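Side-chain contacts in mitochondrial enolase superfamily member 1 (Homo sapiens, PDB 4A35), which dehydrates L-fuconate to 2-keto-3-deoxy-L-fuconate in L-fucose breakdown, using a magnesium ion to stabilise the enediolate intermediate: residues T157-E162 with K347-P352; T204-C209 with R239-P244; A289-A294 with I300-G305; V312-L317 with L340-M345. All blocks are in the same frame, centred on the assembly; numbering follows the deposited sequence. Where two conformers were deposited one is given.

Overall arrangement
Contacts 2, 3 and 4 lie within the C-terminal barrel domain of the enolase superfamily, and follow one another along the chain; contact 1 spans them all, bringing the loop 157-162 back onto the end of helix 335-348. Contacts 1 and 4 share that helix: their centres are 7 Å apart, and Asp158 OD2 meets Lys315 NZ in a 2.9 Å salt bridge. Contact 3 leads directly into contact 4, since strand 301-304 precedes helix 311-319 and Gly305 O packs on Phe314 CZ. Contact 2 stands apart, its centre 39 Å from that of contact 1. Contacts 1, 3 and 4 thus form a connected run on one part of the barrel whose strands carry Asp251 and Glu277.

Contact 1: residues T157-E162 with K347-P352; sequences TDVLTE and KKFEIP
The C-terminal end of helix 335-348, closed by a Schellman motif, packs through Lys348 and Phe349 on Val159 and Leu160 of the loop that precedes helix 162-171. The motif is defined by the positive phi of Glu350 and by two bonds back into the last turn, one of them from Glu350 N to Lys347 O (2.8 Å). Lys347 NZ also reaches Glu350 OE2 on the syn side of the carboxylate, a salt bridge of 3.0 Å.

Across the contact, Val159 stands at the edge of the Phe349 ring, the two side chains crossing at about a right angle. Val159 CB lies 3.8 Å from Phe349 CE1, and Val159 CG1, in the ring plane, is 3.9 Å from Phe349 CZ. Replacing Phe349 by an alanine would probably leave the isopropyl group of Val159 without this partner and open a gap beside it.

Leu160 CD1 slides past Lys348 CB at 4.1 Å. Beyond CB the lysine runs first with CG anti to the backbone N (chi1 -178°), then bends at chi2 and chi4, which carries the ammonium group round to the loop. NZ donates to Val159 O at 3.0 Å with a C=O...N angle of 151°, tilted 29° from the carbonyl plane. One water closes the triangle, donating to Val159 O and accepting from Lys348 NZ, both at 2.7 Å.

Contact 2: residues T204-C209 with R239-P244; sequences TLKQLC and RDMIGP
Met241 and Cys209 carry the apolar part of this contact, which joins helix 202-214 to helix 228-242 and buries 168 Å² between the two segments. Cys209 CB is the focus: Met241 CG lies 3.8 Å from it, Met241 CB 3.9 Å and Met241 CE 4.1 Å. The methionine's CB and CG face the cysteine directly, and the bends at chi2 (-67°) and chi3 (-65°) bring CE toward it as well. The sulfur is also near Lys206, where the side chains approach through SD and CB at 4.3 Å, although the rest of the lysine leads away.

One contact is of mixed character. Met241 CE rests 3.4 Å from Lys206 O, so the methyl packs on the backbone of helix 202-214 as well as on its side chains.

No hydrogen bond crosses between the segments; the side-chain bond made within them belongs to 239-244. Arg239 NH1 donates to Gly243 O at 2.9 Å, the oxygen lying at the guanidinium edge, near its plane. Gly243 N in turn bonds Arg239 O, and the positive phi of Gly243 ends the helix. The same guanidinium group also reaches Lys246 O and Phe271 O.

In the barrel, strand 219-223 links these two helices along the chain. They are zipped further by Leu205 and Lys206 on Ile237, Cys209 on Ile238, Met241 on Ala210 and Ile242 on Leu213, while a loop residue, Cys195, covers Leu205 and Cys209.

Contact 3: residues A289-A294 with I300-G305; sequences ATISKA and IGIATG
Ile291, Ser292 and Ile302, the three residues that touch here, bring no aromatic ring, side-chain amide or guanidinium group, so there is no stacked face or ring edge to describe; the contact is made by aliphatic branches against the helix backbone and two of its side chains. Ile302 points from its strand at the helix, and its CD1 lies 3.7 Å from Ser292 CA. Its CG1 is 3.8 Å from Ser292 N and 4.0 Å from Ser292 CB. On the neighbouring residue, CG2 of Ile291 meets Ile302 CG1 at 4.0 Å, the two isoleucines crossing at about a right angle. With chi1 at -84°, CG1 of Ile302 lies anti to the carbonyl carbon, and this directs the longer branch onto the helix.

Were Ile302 an alanine, the branch that fills the space against Ser292 would be missing and a gap would probably open between helix and strand. Ser292 OG is hydrogen-bonded to Gln324 OE1, the same oxygen that Ile302 N engages, so Gln324 links both segments in this buried region.

The contact belongs to the beta-alpha-beta unit of strand 275-277, helix 285-295 and strand 301-304, the repeating element of a TIM-type barrel.

Contact 4: residues V312-L317 with L340-M345; sequences VIFKQL and LSVLLM
Phe314 and Val342 cross at about a right angle, with one valine methyl set over a ring face. Phe314 CG, anti to the carbonyl carbon and beside the backbone N, sets the ring there. In this CH-pi contact Val342 CG1 lies 4.1 Å from the ring centroid and 22° off the ring normal, shifted toward the rim. Its other methyl, CG2, meets Phe314 CD2 at 3.8 Å. The valine presents both branches because CG1 is anti to the backbone N (chi1 173°), with CG2 beside that N.

Met345 runs extended through chi2 and bends at chi3. Its SD sits 3.8 Å from Lys315 CB, and the turned-back CE lies 4.0 Å from Lys315 N and 4.3 Å from Phe314 CB.

These side chains fill the seam between helix 311-319 and helix 335-348, consecutive helices of the enolase-type barrel; the axes of 312-317 and 340-345 run nearly parallel, 7° apart, and approach to 10.2 Å. Phe314 lies about 7 Å, side chain to side chain, from Glu306, a magnesium ligand.

Lys315 offers only its base to Met345: its chain bends at chi3 and leads away, to a salt bridge between NZ and Asp284 of the second subunit. Gln316 turns back along its own helix: NE2 donates to Val312 O at 3.1 Å from above the carbonyl plane, while Gln316 N reaches the same oxygen from the opposite face.

Contact 1: residues T157-E162 with K347-P352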
loop_
_atom_site.group_PDB
_atom_site.type_symbol
_atom_site.label_atom_id
_atom_site.label_comp_id
_atom_site.label_asym_id
_atom_site.label_seq_id
_atom_site.Cartn_x
_atom_site.Cartn_y
_atom_site.Cartn_z
ATOM N N THR A 157 17.905 4.665 7.490
ATOM C CA THR A 157 19.236 5.040 8.024
ATOM C C THR A 157 19.323 6.520 8.470
ATOM O O THR A 157 20.212 6.854 9.228
ATOM C CB THR A 157 20.347 4.787 6.963
ATOM O OG1 THR A 157 20.077 5.614 5.819
ATOM C CG2 THR A 157 20.438 3.327 6.562
ATOM N N ASP A 158 18.386 7.387 8.031
ATOM C CA ASP A 158 18.329 8.795 8.441
ATOM C C ASP A 158 17.856 8.945 9.914
ATOM O O ASP A 158 18.036 10.014 10.483
ATOM C CB ASP A 158 17.456 9.624 7.492
ATOM C CG ASP A 158 16.057 9.052 7.228
ATOM O OD1 ASP A 158 15.943 7.802 6.987
ATOM O OD2 ASP A 158 15.077 9.837 7.265
ATOM N N VAL A 159 17.232 7.886 10.509
ATOM C CA VAL A 159 16.817 7.910 11.943
ATOM C C VAL A 159 17.481 6.758 12.729
ATOM O O VAL A 159 17.619 6.852 13.934
ATOM C CB VAL A 159 15.275 7.904 12.165
ATOM C CG1 VAL A 159 14.600 9.062 11.454
ATOM C CG2 VAL A 159 14.614 6.553 11.799
ATOM N N LEU A 160 17.866 5.683 12.047
ATOM C CA LEU A 160 18.419 4.468 12.693
ATOM C C LEU A 160 19.389 3.785 11.747
ATOM O O LEU A 160 18.981 3.071 10.809
ATOM C CB LEU A 160 17.265 3.503 13.094
ATOM C CG LEU A 160 17.672 2.204 13.838
ATOM C CD1 LEU A 160 17.773 2.436 15.392
ATOM C CD2 LEU A 160 16.669 1.060 13.511
ATOM N N THR A 161 20.688 4.035 11.984
ATOM C CA THR A 161 21.741 3.353 11.232
ATOM C C THR A 161 21.944 1.955 11.837
ATOM O O THR A 161 21.406 1.646 12.918
ATOM C CB THR A 161 23.064 4.159 11.302
ATOM O OG1 THR A 161 23.535 4.175 12.671
ATOM C CG2 THR A 161 22.930 5.607 10.761
ATOM N N GLU A 162 22.720 1.118 11.138
ATOM C CA GLU A 162 23.097 -0.210 11.648
ATOM C C GLU A 162 23.825 -0.043 12.989
ATOM O O GLU A 162 23.574 -0.791 13.922
ATOM C CB GLU A 162 23.996 -0.933 10.639
ATOM C CG GLU A 162 23.263 -1.403 9.401
ATOM C CD GLU A 162 24.106 -2.122 8.367
ATOM O OE1 GLU A 162 24.950 -2.953 8.769
ATOM O OE2 GLU A 162 23.917 -1.864 7.154
ATOM N N LYS A 347 12.252 2.376 20.198
ATOM C CA LYS A 347 13.174 2.580 21.352
ATOM C C LYS A 347 14.061 3.846 21.132
ATOM O O LYS A 347 14.224 4.648 22.062
ATOM C CB LYS A 347 14.051 1.327 21.573
ATOM C CG LYS A 347 15.041 1.414 22.757
ATOM C CD LYS A 347 14.419 1.931 24.058
ATOM C CE LYS A 347 15.457 1.811 25.132
ATOM N NZ LYS A 347 15.088 2.670 26.288
ATOM N N LYS A 348 14.645 3.981 19.927
ATOM C CA LYS A 348 15.478 5.139 19.510
ATOM C C LYS A 348 14.705 6.462 19.765
ATOM O O LYS A 348 15.285 7.407 20.322
ATOM C CB LYS A 348 15.904 5.004 18.021
ATOM C CG LYS A 348 16.811 6.151 17.511
ATOM C CD LYS A 348 18.298 5.894 17.824
ATOM C CE LYS A 348 19.213 7.107 17.696
ATOM N NZ LYS A 348 19.224 7.654 16.339
ATOM N N PHE A 349 13.371 6.470 19.489
ATOM C CA PHE A 349 12.502 7.619 19.733
ATOM C C PHE A 349 11.853 7.602 21.146
ATOM O O PHE A 349 11.051 8.505 21.462
ATOM C CB PHE A 349 11.400 7.668 18.651
ATOM C CG PHE A 349 11.871 8.241 17.336
ATOM C CD1 PHE A 349 12.473 7.423 16.372
ATOM C CD2 PHE A 349 11.714 9.603 17.053
ATOM C CE1 PHE A 349 12.924 7.966 15.149
ATOM C CE2 PHE A 349 12.155 10.147 15.830
ATOM C CZ PHE A 349 12.741 9.326 14.877
ATOM N N GLU A 350 12.155 6.542 21.978
ATOM C CA GLU A 350 11.592 6.397 23.329
ATOM C C GLU A 350 10.031 6.428 23.320
ATOM O O GLU A 350 9.397 7.123 24.127
ATOM C CB GLU A 350 12.188 7.460 24.302
ATOM C CG GLU A 350 13.648 7.201 24.621
ATOM C CD GLU A 350 13.938 5.913 25.376
ATOM O OE1 GLU A 350 13.029 5.369 26.046
ATOM O OE2 GLU A 350 15.112 5.487 25.354
ATOM N N ILE A 351 9.435 5.687 22.371
ATOM C CA ILE A 351 7.988 5.560 22.209
ATOM C C ILE A 351 7.605 4.110 22.584
ATOM O O ILE A 351 8.212 3.167 22.063
ATOM C CB ILE A 351 7.490 5.972 20.785
ATOM C CG1 ILE A 351 7.700 7.536 20.587
ATOM C CG2 ILE A 351 6.055 5.587 20.558
ATOM C CD1 ILE A 351 6.893 8.447 21.585
ATOM N N PRO A 352 6.595 3.919 23.465
ATOM C CA PRO A 352 6.210 2.532 23.857
ATOM C C PRO A 352 5.486 1.791 22.748
ATOM O O PRO A 352 4.655 2.360 22.019
ATOM C CB PRO A 352 5.273 2.745 25.064
ATOM C CG PRO A 352 4.636 4.098 24.819
ATOM C CD PRO A 352 5.777 4.921 24.189
HETATM O O HOH W 1 17.424 9.260 15.181
#

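Contact 2: residues T204-C209 with R239-P244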
loop_
_atom_site.group_PDB
_atom_site.type_symbol
_atom_site.label_atom_id
_atom_site.label_comp_id
_atom_site.label_asym_id
_atom_site.label_seq_id
_atom_site.Cartn_x
_atom_site.Cartn_y
_atom_site.Cartn_z
ATOM N N THR A 204 -25.957 -8.146 27.092
ATOM C CA THR A 204 -24.816 -8.918 26.561
ATOM C C THR A 204 -23.475 -8.280 26.972
ATOM O O THR A 204 -22.540 -8.969 27.415
ATOM C CB THR A 204 -24.895 -9.008 25.036
ATOM O OG1 THR A 204 -26.024 -9.791 24.675
ATOM C CG2 THR A 204 -23.646 -9.620 24.434
ATOM N N LEU A 205 -23.385 -6.955 26.786
ATOM C CA LEU A 205 -22.137 -6.251 27.098
ATOM C C LEU A 205 -21.848 -6.330 28.616
ATOM O O LEU A 205 -20.686 -6.540 28.990
ATOM C CB LEU A 205 -22.208 -4.801 26.616
ATOM C CG LEU A 205 -20.993 -3.927 26.884
ATOM C CD1 LEU A 205 -19.729 -4.537 26.324
ATOM C CD2 LEU A 205 -21.239 -2.517 26.337
ATOM N N LYS A 206 -22.898 -6.169 29.482
ATOM C CA LYS A 206 -22.684 -6.289 30.928
ATOM C C LYS A 206 -22.166 -7.700 31.285
ATOM O O LYS A 206 -21.277 -7.820 32.121
ATOM C CB LYS A 206 -23.965 -5.954 31.731
ATOM C CG LYS A 206 -24.379 -4.493 31.610
ATOM C CD LYS A 206 -25.836 -4.269 32.006
ATOM C CE LYS A 206 -26.191 -2.801 31.926
ATOM N NZ LYS A 206 -27.607 -2.524 32.342
ATOM N N GLN A 207 -22.703 -8.746 30.631
ATOM C CA GLN A 207 -22.309 -10.156 30.850
ATOM C C GLN A 207 -20.822 -10.387 30.482
ATOM O O GLN A 207 -20.070 -10.974 31.279
ATOM C CB GLN A 207 -23.224 -11.095 30.049
ATOM C CG GLN A 207 -24.611 -11.251 30.698
ATOM C CD GLN A 207 -25.656 -12.014 29.903
ATOM O OE1 GLN A 207 -25.817 -11.871 28.681
ATOM N NE2 GLN A 207 -26.463 -12.775 30.616
ATOM N N LEU A 208 -20.397 -9.890 29.307
ATOM C CA LEU A 208 -18.990 -10.023 28.856
ATOM C C LEU A 208 -18.018 -9.310 29.806
ATOM O O LEU A 208 -16.970 -9.880 30.163
ATOM C CB LEU A 208 -18.827 -9.480 27.449
ATOM C CG LEU A 208 -19.554 -10.271 26.368
ATOM C CD1 LEU A 208 -19.593 -9.463 25.100
ATOM C CD2 LEU A 208 -18.904 -11.653 26.156
ATOM N N CYS A 209 -18.390 -8.096 30.240
ATOM C CA CYS A 209 -17.603 -7.307 31.210
ATOM C C CYS A 209 -17.446 -8.062 32.529
ATOM O O CYS A 209 -16.326 -8.223 33.015
ATOM C CB CYS A 209 -18.243 -5.946 31.438
ATOM S SG CYS A 209 -18.040 -4.810 30.049
ATOM N N ARG A 239 -17.328 1.505 31.563
ATOM C CA ARG A 239 -16.733 2.338 32.607
ATOM C C ARG A 239 -17.444 2.128 33.974
ATOM O O ARG A 239 -16.737 2.050 34.979
ATOM C CB ARG A 239 -16.679 3.828 32.160
ATOM C CG ARG A 239 -15.925 4.779 33.094
ATOM C CD ARG A 239 -14.571 4.264 33.536
ATOM N NE ARG A 239 -13.483 4.758 32.698
ATOM C CZ ARG A 239 -12.232 4.346 32.808
ATOM N NH1 ARG A 239 -11.917 3.383 33.672
ATOM N NH2 ARG A 239 -11.284 4.874 32.041
ATOM N N ASP A 240 -18.781 1.900 33.999
ATOM C CA ASP A 240 -19.528 1.603 35.226
ATOM C C ASP A 240 -19.213 0.197 35.768
ATOM O O ASP A 240 -19.269 0.008 36.987
ATOM C CB ASP A 240 -21.043 1.713 34.994
ATOM C CG ASP A 240 -21.586 3.125 34.788
ATOM O OD1 ASP A 240 -20.833 4.118 35.075
ATOM O OD2 ASP A 240 -22.729 3.247 34.298
ATOM N N MET A 241 -18.952 -0.796 34.871
ATOM C CA MET A 241 -18.627 -2.180 35.279
ATOM C C MET A 241 -17.205 -2.252 35.813
ATOM O O MET A 241 -16.968 -2.913 36.818
ATOM C CB MET A 241 -18.758 -3.200 34.120
ATOM C CG MET A 241 -20.177 -3.506 33.610
ATOM S SD MET A 241 -21.292 -4.374 34.728
ATOM C CE MET A 241 -20.455 -5.971 34.879
ATOM N N ILE A 242 -16.249 -1.613 35.112
ATOM C CA ILE A 242 -14.817 -1.716 35.429
ATOM C C ILE A 242 -14.329 -0.681 36.476
ATOM O O ILE A 242 -13.287 -0.906 37.090
ATOM C CB ILE A 242 -13.926 -1.704 34.141
ATOM C CG1 ILE A 242 -13.746 -0.280 33.528
ATOM C CG2 ILE A 242 -14.452 -2.732 33.103
ATOM C CD1 ILE A 242 -12.634 -0.183 32.414
ATOM N N GLY A 243 -15.064 0.410 36.683
ATOM C CA GLY A 243 -14.650 1.427 37.649
ATOM C C GLY A 243 -13.616 2.417 37.103
ATOM O O GLY A 243 -13.044 2.201 36.020
ATOM N N PRO A 244 -13.298 3.493 37.864
ATOM C CA PRO A 244 -12.343 4.516 37.364
ATOM C C PRO A 244 -10.852 4.134 37.393
ATOM O O PRO A 244 -10.081 4.729 36.650
ATOM C CB PRO A 244 -12.578 5.697 38.332
ATOM C CG PRO A 244 -13.000 5.030 39.632
ATOM C CD PRO A 244 -13.887 3.895 39.167
#

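Contact 3: residues A289-A294 with I300-G305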
loop_
_atom_site.group_PDB
_atom_site.type_symbol
_atom_site.label_atom_id
_atom_site.label_comp_id
_atom_site.label_asym_id
_atom_site.label_seq_id
_atom_site.Cartn_x
_atom_site.Cartn_y
_atom_site.Cartn_z
ATOM N N ALA A 289 -0.609 13.311 13.880
ATOM C CA ALA A 289 0.055 14.358 14.658
ATOM C C ALA A 289 -0.909 15.506 14.979
ATOM O O ALA A 289 -0.908 16.004 16.094
ATOM C CB ALA A 289 1.292 14.883 13.913
ATOM N N THR A 290 -1.760 15.935 14.012
ATOM C CA THR A 290 -2.739 17.005 14.291
ATOM C C THR A 290 -3.708 16.585 15.441
ATOM O O THR A 290 -3.977 17.389 16.352
ATOM C CB THR A 290 -3.495 17.402 12.993
ATOM O OG1 THR A 290 -2.547 17.898 12.071
ATOM C CG2 THR A 290 -4.580 18.474 13.244
ATOM N N ILE A 291 -4.199 15.340 15.403
ATOM C CA ILE A 291 -5.147 14.822 16.401
ATOM C C ILE A 291 -4.413 14.684 17.737
ATOM O O ILE A 291 -4.944 15.093 18.760
ATOM C CB ILE A 291 -5.758 13.497 15.919
ATOM C CG1 ILE A 291 -6.590 13.731 14.620
ATOM C CG2 ILE A 291 -6.615 12.816 17.041
ATOM C CD1 ILE A 291 -6.868 12.411 13.712
ATOM N N SER A 292 -3.186 14.156 17.713
ATOM C CA SER A 292 -2.389 14.022 18.935
ATOM C C SER A 292 -2.217 15.397 19.630
ATOM O O SER A 292 -2.480 15.502 20.845
ATOM C CB SER A 292 -1.028 13.395 18.633
ATOM O OG SER A 292 -0.311 13.152 19.842
ATOM N N LYS A 293 -1.819 16.462 18.874
ATOM C CA LYS A 293 -1.616 17.767 19.514
ATOM C C LYS A 293 -2.913 18.284 20.142
ATOM O O LYS A 293 -2.881 18.875 21.220
ATOM C CB LYS A 293 -1.048 18.792 18.517
ATOM C CG LYS A 293 0.411 18.476 18.174
ATOM C CD LYS A 293 1.013 19.551 17.246
ATOM C CE LYS A 293 2.396 19.197 16.726
ATOM N NZ LYS A 293 2.360 17.959 15.902
ATOM N N ALA A 294 -4.051 18.030 19.498
ATOM C CA ALA A 294 -5.347 18.492 20.010
ATOM C C ALA A 294 -5.840 17.716 21.237
ATOM O O ALA A 294 -6.525 18.319 22.066
ATOM C CB ALA A 294 -6.402 18.409 18.913
ATOM N N ILE A 300 -5.504 12.306 26.612
ATOM C CA ILE A 300 -5.713 11.173 25.722
ATOM C C ILE A 300 -4.546 11.067 24.708
ATOM O O ILE A 300 -4.321 11.997 23.930
ATOM C CB ILE A 300 -7.071 11.266 24.986
ATOM C CG1 ILE A 300 -8.240 11.500 26.007
ATOM C CG2 ILE A 300 -7.315 9.975 24.147
ATOM C CD1 ILE A 300 -9.477 11.971 25.342
ATOM N N GLY A 301 -3.904 9.900 24.693
ATOM C CA GLY A 301 -2.796 9.648 23.769
ATOM C C GLY A 301 -3.362 9.087 22.480
ATOM O O GLY A 301 -4.493 8.563 22.450
ATOM N N ILE A 302 -2.534 9.112 21.431
ATOM C CA ILE A 302 -2.939 8.550 20.129
ATOM C C ILE A 302 -2.158 7.273 19.940
ATOM O O ILE A 302 -0.951 7.237 20.213
ATOM C CB ILE A 302 -2.693 9.590 18.974
ATOM C CG1 ILE A 302 -3.901 10.583 18.851
ATOM C CG2 ILE A 302 -2.422 8.878 17.565
ATOM C CD1 ILE A 302 -4.528 11.278 20.129
ATOM N N ALA A 303 -2.851 6.216 19.505
ATOM C CA ALA A 303 -2.264 4.910 19.177
ATOM C C ALA A 303 -2.540 4.590 17.696
ATOM O O ALA A 303 -3.657 4.804 17.218
ATOM C CB ALA A 303 -2.877 3.793 20.054
ATOM N N THR A 304 -1.558 4.037 16.979
ATOM C CA THR A 304 -1.870 3.584 15.620
ATOM C C THR A 304 -0.820 2.589 15.208
ATOM O O THR A 304 0.225 2.472 15.877
ATOM C CB THR A 304 -2.027 4.776 14.583
ATOM O OG1 THR A 304 -2.526 4.213 13.328
ATOM C CG2 THR A 304 -0.664 5.486 14.287
ATOM N N GLY A 305 -1.103 1.888 14.106
ATOM C CA GLY A 305 -0.112 1.005 13.527
ATOM C C GLY A 305 -0.552 -0.333 12.986
ATOM O O GLY A 305 0.186 -0.898 12.183
#

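Contact 4: residues V312-L317 with L340-M345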
loop_
_atom_site.group_PDB
_atom_site.type_symbol
_atom_site.label_atom_id
_atom_site.label_comp_id
_atom_site.label_asym_id
_atom_site.label_seq_id
_atom_site.Cartn_x
_atom_site.Cartn_y
_atom_site.Cartn_z
ATOM N N VAL A 312 8.610 2.696 6.701
ATOM C CA VAL A 312 8.743 4.114 6.261
ATOM C C VAL A 312 7.617 4.923 6.898
ATOM O O VAL A 312 7.835 6.049 7.312
ATOM C CB VAL A 312 8.831 4.266 4.706
ATOM C CG1 VAL A 312 9.019 5.732 4.242
ATOM C CG2 VAL A 312 9.993 3.417 4.180
ATOM N N ILE A 313 6.407 4.346 6.984
ATOM C CA ILE A 313 5.271 5.008 7.620
ATOM C C ILE A 313 5.583 5.123 9.106
ATOM O O ILE A 313 5.381 6.196 9.652
ATOM C CB ILE A 313 3.911 4.267 7.354
ATOM C CG1 ILE A 313 3.612 4.133 5.782
ATOM C CG2 ILE A 313 2.747 5.046 8.059
ATOM C CD1 ILE A 313 3.403 5.572 5.064
ATOM N N PHE A 314 6.010 4.027 9.765
ATOM C CA PHE A 314 6.337 4.131 11.201
ATOM C C PHE A 314 7.446 5.175 11.465
ATOM O O PHE A 314 7.392 5.912 12.448
ATOM C CB PHE A 314 6.745 2.785 11.765
ATOM C CG PHE A 314 5.526 1.941 12.126
ATOM C CD1 PHE A 314 4.621 2.368 13.112
ATOM C CD2 PHE A 314 5.307 0.723 11.511
ATOM C CE1 PHE A 314 3.521 1.563 13.474
ATOM C CE2 PHE A 314 4.226 -0.094 11.891
ATOM C CZ PHE A 314 3.340 0.337 12.864
ATOM N N LYS A 315 8.452 5.217 10.616
ATOM C CA LYS A 315 9.526 6.193 10.787
ATOM C C LYS A 315 8.969 7.609 10.837
ATOM O O LYS A 315 9.297 8.367 11.739
ATOM C CB LYS A 315 10.588 6.071 9.674
ATOM C CG LYS A 315 11.617 7.235 9.710
ATOM C CD LYS A 315 12.554 7.165 8.531
ATOM C CE LYS A 315 11.941 7.702 7.214
ATOM N NZ LYS A 315 13.024 8.102 6.247
ATOM N N GLN A 316 8.081 7.938 9.918
ATOM C CA GLN A 316 7.508 9.304 9.852
ATOM C C GLN A 316 6.570 9.562 11.006
ATOM O O GLN A 316 6.570 10.678 11.520
ATOM C CB GLN A 316 6.804 9.536 8.514
ATOM C CG GLN A 316 7.845 9.516 7.330
ATOM C CD GLN A 316 7.023 9.499 6.062
ATOM O OE1 GLN A 316 6.718 10.558 5.535
ATOM N NE2 GLN A 316 6.574 8.301 5.635
ATOM N N LEU A 317 5.812 8.526 11.461
ATOM C CA LEU A 317 4.957 8.688 12.665
ATOM C C LEU A 317 5.807 9.083 13.892
ATOM O O LEU A 317 5.411 9.944 14.681
ATOM C CB LEU A 317 4.195 7.368 12.985
ATOM C CG LEU A 317 3.064 7.027 11.976
ATOM C CD1 LEU A 317 2.598 5.549 12.185
ATOM C CD2 LEU A 317 1.858 8.050 12.112
ATOM N N LEU A 340 11.402 -6.063 13.731
ATOM C CA LEU A 340 12.621 -5.750 14.520
ATOM C C LEU A 340 13.066 -4.304 14.273
ATOM O O LEU A 340 13.378 -3.596 15.237
ATOM C CB LEU A 340 13.796 -6.682 14.164
ATOM C CG LEU A 340 13.653 -8.124 14.677
ATOM C CD1 LEU A 340 14.720 -9.025 14.006
ATOM C CD2 LEU A 340 13.788 -8.160 16.196
ATOM N N SER A 341 13.048 -3.871 12.994
ATOM C CA SER A 341 13.464 -2.489 12.618
ATOM C C SER A 341 12.533 -1.452 13.268
ATOM O O SER A 341 13.005 -0.391 13.698
ATOM C CB SER A 341 13.493 -2.316 11.097
ATOM O OG SER A 341 12.235 -2.210 10.447
ATOM N N VAL A 342 11.226 -1.796 13.396
ATOM C CA VAL A 342 10.242 -0.867 13.971
ATOM C C VAL A 342 10.433 -0.868 15.501
ATOM O O VAL A 342 10.383 0.191 16.102
ATOM C CB VAL A 342 8.811 -1.228 13.508
ATOM C CG1 VAL A 342 7.755 -0.378 14.248
ATOM C CG2 VAL A 342 8.665 -0.996 11.987
ATOM N N LEU A 343 10.632 -2.044 16.150
ATOM C CA LEU A 343 10.922 -2.043 17.602
ATOM C C LEU A 343 12.145 -1.163 17.899
ATOM O O LEU A 343 12.187 -0.430 18.895
ATOM C CB LEU A 343 11.216 -3.489 18.111
ATOM C CG LEU A 343 10.006 -4.419 18.107
ATOM C CD1 LEU A 343 10.458 -5.867 18.421
ATOM C CD2 LEU A 343 8.933 -3.921 19.126
ATOM N N LEU A 344 13.192 -1.326 17.086
ATOM C CA LEU A 344 14.426 -0.538 17.300
ATOM C C LEU A 344 14.204 0.967 17.065
ATOM O O LEU A 344 14.670 1.775 17.871
ATOM C CB LEU A 344 15.570 -1.068 16.419
ATOM C CG LEU A 344 16.119 -2.455 16.820
ATOM C CD1 LEU A 344 16.893 -3.071 15.638
ATOM C CD2 LEU A 344 16.969 -2.354 18.100
ATOM N N MET A 345 13.411 1.340 16.080
ATOM C CA MET A 345 13.113 2.775 15.876
ATOM C C MET A 345 12.293 3.341 17.046
ATOM O O MET A 345 12.591 4.415 17.529
ATOM C CB MET A 345 12.332 3.015 14.566
ATOM C CG MET A 345 13.215 2.914 13.299
ATOM S SD MET A 345 12.348 3.528 11.838
ATOM C CE MET A 345 11.004 2.280 11.703
#